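Local coordinates for uncharacterized protein orp (Desulfovibrio gigas, PDB 2WFB) that is of unknown function but probably carries a mixed molybdenum-copper sulphide cluster, as a member of the dinitrogenase iron-molybdenum cofactor family, at residues E96-T99 / V100-V104; A55-N58 / A59-L63. All blocks are in the same frame, centred on the assembly; numbering follows the deposited sequence.

Contact 1: E96-T99 / V100-V104; sequences EGLT and VRQAV
The side-chain amide of Q102 has the T99 side chain over one of its faces and L98 on the other side. On the first face, T99 OG1 stands 3.4 Å from Q102 CD, with T99 CG2 beyond it on the same side. On the opposite side, L98 CD2 approaches Q102 OE1 at 3.9 Å, while L98 CA meets that oxygen close to the amide plane. The backbone N-H of T99 reaches Q102 OE1 at 3.0 Å and is nearly straight (172°), although the nitrogen is tilted 31° from the carbonyl plane, towards the face that T99 occupies. A second bond runs the other way: Q102 N donates to T99 OG1 at 3.2 Å. These two reciprocal bonds define a capping box, with T99 at the N-cap of helix 100-108 and Q102 three residues further on. T99 OG1 owes its place to a chi1 of 68°, which sets it between the backbone N and the carbonyl carbon and turns it towards Q102 N. The carbonyl then starts the helical ladder, T99 O accepting from A103 N at 2.9 Å. L98 also packs its CD1 against A103 CA at 4.0 Å. On the first turn, V100 turns inward onto V9 and V31 of the sheet, and R101 carries its guanidinium away from the box to a salt bridge between its NE and D17.

Contact 2: A55-N58 / A59-L63; sequences AGIN and AAQVL. With PO4 (phosphate ion), chain C.
Residues 55-63 form the opening turns of helix 55-66, whose N-terminal end holds a phosphate ion. The first two backbone N-H groups both point at the anion: A55 N donates to O4 of the phosphate at 3.0 Å and G56 N to O1 of the phosphate at 2.9 Å, while NH2 of R26 adds a further hydrogen bond. Below this end the i to i+4 ladder is regular, as A59, A60, Q61 and V62 donate in turn to the carbonyls of A55, G56, I57 and N58. One rung differs slightly, A60 N lying 36° out of the carbonyl plane of G56. On the outer surface I57 and Q61 run side by side. The methyl CG2 of I57 lies against one face of the Q61 amide, 3.6 Å from NE2 of Q61, and the same face has I57 O 3.6 Å from CD of Q61. I57 presents CG2 there because that branch is anti to the backbone N, while CG1 is anti to the carbonyl carbon. N58 swings CG anti to its own nitrogen (chi1 -167°), carrying OD1 to a hydrogen bond with S48 OG, and V62 CG2 packs 3.4 Å from N58 O. Small A59 and A60 sit on the buried sides, against F30 and against A83 and L84. Two peptide N-H groups and an arginine gathered on one anion would favour negative charge here; although the phosphate probably came from the crystallisation liquor, its place is consistent with a pocket suited to an anionic group.

In the fold
Contact 2 comes first along the chain, in helix 55-66, and contact 1 follows at the entry to helix 100-108, after strand 90-92. Their centres are 21 Å apart and their nearest atoms about 12 Å, so they do not touch; they lie on opposite sides of the chain's centre. Both helices pack on strand 29-34 of the mixed five-stranded sheet: A59 and L63 meet F30, whereas V100 and V104 meet V31 and V33. That alternation along one strand fits helices lying on opposite faces of the sheet, as in an alpha/beta sandwich. Both contacts sit at the N-terminal ends of their helices, so that the two ends lie on opposite sides of the molecule.

Contact 1: E96-T99 / V100-V104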
ATOM      1  N   GLU A  96       1.751  -3.730 -10.296  1.00 17.62           N
ATOM      2  CA  GLU A  96       0.862  -4.831 -10.641  1.00 17.70           C
ATOM      3  C   GLU A  96       1.618  -5.863 -11.488  1.00 17.28           C
ATOM      4  O   GLU A  96       2.523  -5.523 -12.276  1.00 16.26           O
ATOM      5  CB  GLU A  96      -0.425  -4.322 -11.314  1.00 17.71           C
ATOM      6  CG  GLU A  96      -0.249  -3.713 -12.714  1.00 22.22           C
ATOM      7  CD  GLU A  96       0.134  -2.215 -12.760  1.00 27.58           C
ATOM      8  OE1 GLU A  96       0.417  -1.560 -11.734  1.00 27.77           O
ATOM      9  OE2 GLU A  96       0.132  -1.665 -13.873  1.00 32.17           O
ATOM     10  N   GLY A  97       1.290  -7.132 -11.249  1.00 16.61           N
ATOM     11  CA  GLY A  97       1.908  -8.239 -11.963  1.00 16.28           C
ATOM     12  C   GLY A  97       2.996  -8.889 -11.129  1.00 16.62           C
ATOM     13  O   GLY A  97       3.482  -9.974 -11.475  1.00 17.16           O
ATOM     14  N   LEU A  98       3.391  -8.217 -10.042  1.00 15.97           N
ATOM     15  CA  LEU A  98       4.391  -8.743  -9.088  1.00 14.91           C
ATOM     16  C   LEU A  98       3.682  -9.397  -7.921  1.00 15.18           C
ATOM     17  O   LEU A  98       2.524  -9.029  -7.605  1.00 14.71           O
ATOM     18  CB  LEU A  98       5.284  -7.603  -8.580  1.00 14.96           C
ATOM     19  CG  LEU A  98       6.232  -6.919  -9.554  1.00 15.71           C
ATOM     20  CD1 LEU A  98       7.042  -5.816  -8.856  1.00 17.14           C
ATOM     21  CD2 LEU A  98       7.191  -7.936 -10.160  1.00 14.96           C
ATOM     22  N   THR A  99       4.331 -10.387  -7.303  1.00 14.72           N
ATOM     23  CA  THR A  99       3.871 -10.869  -6.017  1.00 14.06           C
ATOM     24  C   THR A  99       4.243  -9.865  -4.935  1.00 13.66           C
ATOM     25  O   THR A  99       5.062  -8.963  -5.151  1.00 13.47           O
ATOM     26  CB  THR A  99       4.411 -12.263  -5.626  1.00 14.29           C
ATOM     27  OG1 THR A  99       5.807 -12.179  -5.394  1.00 14.01           O
ATOM     28  CG2 THR A  99       4.169 -13.282  -6.701  1.00 15.12           C
ATOM     29  N   VAL A 100       3.606  -9.990  -3.779  1.00 13.18           N
ATOM     30  CA  VAL A 100       3.873  -9.072  -2.681  1.00 13.70           C
ATOM     31  C   VAL A 100       5.361  -9.159  -2.307  1.00 14.07           C
ATOM     32  O   VAL A 100       6.021  -8.120  -2.179  1.00 13.21           O
ATOM     33  CB  VAL A 100       2.911  -9.280  -1.472  1.00 14.23           C
ATOM     34  CG1 VAL A 100       3.391  -8.490  -0.223  1.00 13.49           C
ATOM     35  CG2 VAL A 100       1.470  -8.849  -1.854  1.00 14.14           C
ATOM     36  N   ARG A 101       5.881 -10.380  -2.201  1.00 14.01           N
ATOM     37  CA  ARG A 101       7.286 -10.575  -1.866  1.00 16.01           C
ATOM     38  C   ARG A 101       8.213  -9.898  -2.872  1.00 15.74           C
ATOM     39  O   ARG A 101       9.183  -9.247  -2.483  1.00 16.21           O
ATOM     40  CB  ARG A 101       7.592 -12.066  -1.781  1.00 16.80           C
ATOM     41  CG  ARG A 101       8.928 -12.389  -1.128  1.00 20.05           C
ATOM     42  CD  ARG A 101       9.290 -13.867  -1.277  1.00 21.71           C
ATOM     43  NE  ARG A 101       8.283 -14.769  -0.720  1.00 24.66           N
ATOM     44  CZ  ARG A 101       8.181 -15.126   0.560  1.00 26.69           C
ATOM     45  NH1 ARG A 101       9.020 -14.658   1.484  1.00 29.01           N
ATOM     46  NH2 ARG A 101       7.223 -15.968   0.917  1.00 27.74           N
ATOM     47  N   GLN A 102       7.899 -10.031  -4.164  1.00 14.95           N
ATOM     48  CA  GLN A 102       8.708  -9.434  -5.213  1.00 14.27           C
ATOM     49  C   GLN A 102       8.643  -7.928  -5.202  1.00 13.67           C
ATOM     50  O   GLN A 102       9.634  -7.299  -5.493  1.00 14.17           O
ATOM     51  CB  GLN A 102       8.291  -9.938  -6.585  1.00 13.96           C
ATOM     52  CG  GLN A 102       8.608 -11.433  -6.843  1.00 15.64           C
ATOM     53  CD  GLN A 102       7.893 -11.956  -8.068  1.00 17.43           C
ATOM     54  OE1 GLN A 102       6.879 -11.396  -8.498  1.00 20.64           O
ATOM     55  NE2 GLN A 102       8.410 -13.026  -8.642  1.00 17.27           N
ATOM     56  N   ALA A 103       7.485  -7.331  -4.894  1.00 13.64           N
ATOM     57  CA  ALA A 103       7.386  -5.875  -4.857  1.00 13.07           C
ATOM     58  C   ALA A 103       8.229  -5.270  -3.709  1.00 13.20           C
ATOM     59  O   ALA A 103       8.892  -4.239  -3.875  1.00 12.29           O
ATOM     60  CB  ALA A 103       5.936  -5.430  -4.747  1.00 12.64           C
ATOM     61  N   VAL A 104       8.193  -5.919  -2.548  1.00 13.49           N
ATOM     62  CA  VAL A 104       8.960  -5.450  -1.403  1.00 14.32           C
ATOM     63  C   VAL A 104      10.439  -5.578  -1.743  1.00 14.88           C
ATOM     64  O   VAL A 104      11.198  -4.623  -1.542  1.00 15.14           O
ATOM     65  CB  VAL A 104       8.635  -6.215  -0.117  1.00 13.86           C
ATOM     66  CG1 VAL A 104       9.677  -5.914   0.932  1.00 15.11           C
ATOM     67  CG2 VAL A 104       7.239  -5.838   0.392  1.00 13.70           C
TER

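Contact 2: A55-N58 / A59-L63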
ATOM      1  N   ALA A  55     -13.209   5.867  -0.619  1.00 18.31           N
ATOM      2  CA  ALA A  55     -12.527   4.622  -0.280  1.00 17.27           C
ATOM      3  C   ALA A  55     -11.012   4.818  -0.077  1.00 17.36           C
ATOM      4  O   ALA A  55     -10.439   4.256   0.837  1.00 17.68           O
ATOM      5  CB  ALA A  55     -12.805   3.563  -1.312  1.00 17.38           C
ATOM      6  N   GLY A  56     -10.377   5.668  -0.877  1.00 17.39           N
ATOM      7  CA  GLY A  56      -8.938   5.868  -0.761  1.00 17.17           C
ATOM      8  C   GLY A  56      -8.567   6.701   0.434  1.00 17.46           C
ATOM      9  O   GLY A  56      -7.510   6.516   1.014  1.00 17.50           O
ATOM     10  N   ILE A  57      -9.432   7.646   0.794  1.00 17.44           N
ATOM     11  CA  ILE A  57      -9.318   8.352   2.068  1.00 17.33           C
ATOM     12  C   ILE A  57      -9.450   7.384   3.255  1.00 17.36           C
ATOM     13  O   ILE A  57      -8.629   7.406   4.170  1.00 17.42           O
ATOM     14  CB  ILE A  57     -10.294   9.557   2.127  1.00 17.10           C
ATOM     15  CG1 ILE A  57      -9.788  10.639   1.165  1.00 17.82           C
ATOM     16  CG2 ILE A  57     -10.383  10.103   3.524  1.00 17.63           C
ATOM     17  CD1 ILE A  57     -10.815  11.625   0.680  1.00 24.95           C
ATOM     18  N   ASN A  58     -10.429   6.490   3.213  1.00 17.41           N
ATOM     19  CA  ASN A  58     -10.555   5.508   4.288  1.00 17.87           C
ATOM     20  C   ASN A  58      -9.370   4.557   4.372  1.00 17.51           C
ATOM     21  O   ASN A  58      -8.938   4.197   5.454  1.00 16.95           O
ATOM     22  CB  ASN A  58     -11.831   4.690   4.129  1.00 18.05           C
ATOM     23  CG  ASN A  58     -12.166   3.883   5.374  1.00 19.82           C
ATOM     24  OD1 ASN A  58     -12.032   2.643   5.403  1.00 20.65           O
ATOM     25  ND2 ASN A  58     -12.596   4.582   6.415  1.00 18.91           N
ATOM     26  N   ALA A  59      -8.869   4.123   3.219  1.00 17.21           N
ATOM     27  CA  ALA A  59      -7.743   3.209   3.159  1.00 17.04           C
ATOM     28  C   ALA A  59      -6.476   3.872   3.696  1.00 17.01           C
ATOM     29  O   ALA A  59      -5.712   3.247   4.444  1.00 17.12           O
ATOM     30  CB  ALA A  59      -7.545   2.697   1.719  1.00 16.52           C
ATOM     31  N   ALA A  60      -6.275   5.150   3.353  1.00 17.09           N
ATOM     32  CA  ALA A  60      -5.144   5.923   3.858  1.00 17.46           C
ATOM     33  C   ALA A  60      -5.169   6.004   5.385  1.00 18.45           C
ATOM     34  O   ALA A  60      -4.117   5.896   6.040  1.00 18.78           O
ATOM     35  CB  ALA A  60      -5.124   7.296   3.235  1.00 17.45           C
ATOM     36  N   GLN A  61      -6.366   6.187   5.952  1.00 19.33           N
ATOM     37  CA  GLN A  61      -6.562   6.191   7.408  1.00 20.68           C
ATOM     38  C   GLN A  61      -6.313   4.826   8.048  1.00 20.36           C
ATOM     39  O   GLN A  61      -5.718   4.757   9.113  1.00 20.94           O
ATOM     40  CB  GLN A  61      -7.932   6.767   7.791  1.00 20.92           C
ATOM     41  CG  GLN A  61      -7.956   8.287   7.576  1.00 25.49           C
ATOM     42  CD  GLN A  61      -9.351   8.875   7.351  1.00 31.30           C
ATOM     43  OE1 GLN A  61     -10.369   8.205   7.543  1.00 34.00           O
ATOM     44  NE2 GLN A  61      -9.394  10.147   6.947  1.00 34.03           N
ATOM     45  N   VAL A  62      -6.725   3.746   7.390  1.00 20.48           N
ATOM     46  CA  VAL A  62      -6.374   2.405   7.843  1.00 20.34           C
ATOM     47  C   VAL A  62      -4.835   2.233   7.924  1.00 20.67           C
ATOM     48  O   VAL A  62      -4.311   1.749   8.933  1.00 20.61           O
ATOM     49  CB  VAL A  62      -7.051   1.329   6.971  1.00 20.40           C
ATOM     50  CG1 VAL A  62      -6.455  -0.086   7.238  1.00 19.85           C
ATOM     51  CG2 VAL A  62      -8.554   1.313   7.235  1.00 20.33           C
ATOM     52  N   LEU A  63      -4.123   2.642   6.876  1.00 21.04           N
ATOM     53  CA  LEU A  63      -2.660   2.596   6.842  1.00 21.17           C
ATOM     54  C   LEU A  63      -1.962   3.489   7.871  1.00 21.45           C
ATOM     55  O   LEU A  63      -0.954   3.100   8.424  1.00 21.28           O
ATOM     56  CB  LEU A  63      -2.131   2.931   5.439  1.00 20.90           C
ATOM     57  CG  LEU A  63      -2.379   1.886   4.353  1.00 20.37           C
ATOM     58  CD1 LEU A  63      -1.715   2.329   3.050  1.00 18.47           C
ATOM     59  CD2 LEU A  63      -1.855   0.527   4.780  1.00 20.93           C
TER
HETATM   60  P   PO4 C1122     -12.657   6.190  -4.319  1.00 28.81           P
HETATM   61  O1  PO4 C1122     -11.516   6.601  -3.420  1.00 30.18           O
HETATM   62  O2  PO4 C1122     -12.918   7.332  -5.256  1.00 30.70           O
HETATM   63  O3  PO4 C1122     -12.296   4.891  -5.022  1.00 31.76           O
HETATM   64  O4  PO4 C1122     -13.890   5.902  -3.509  1.00 29.50           O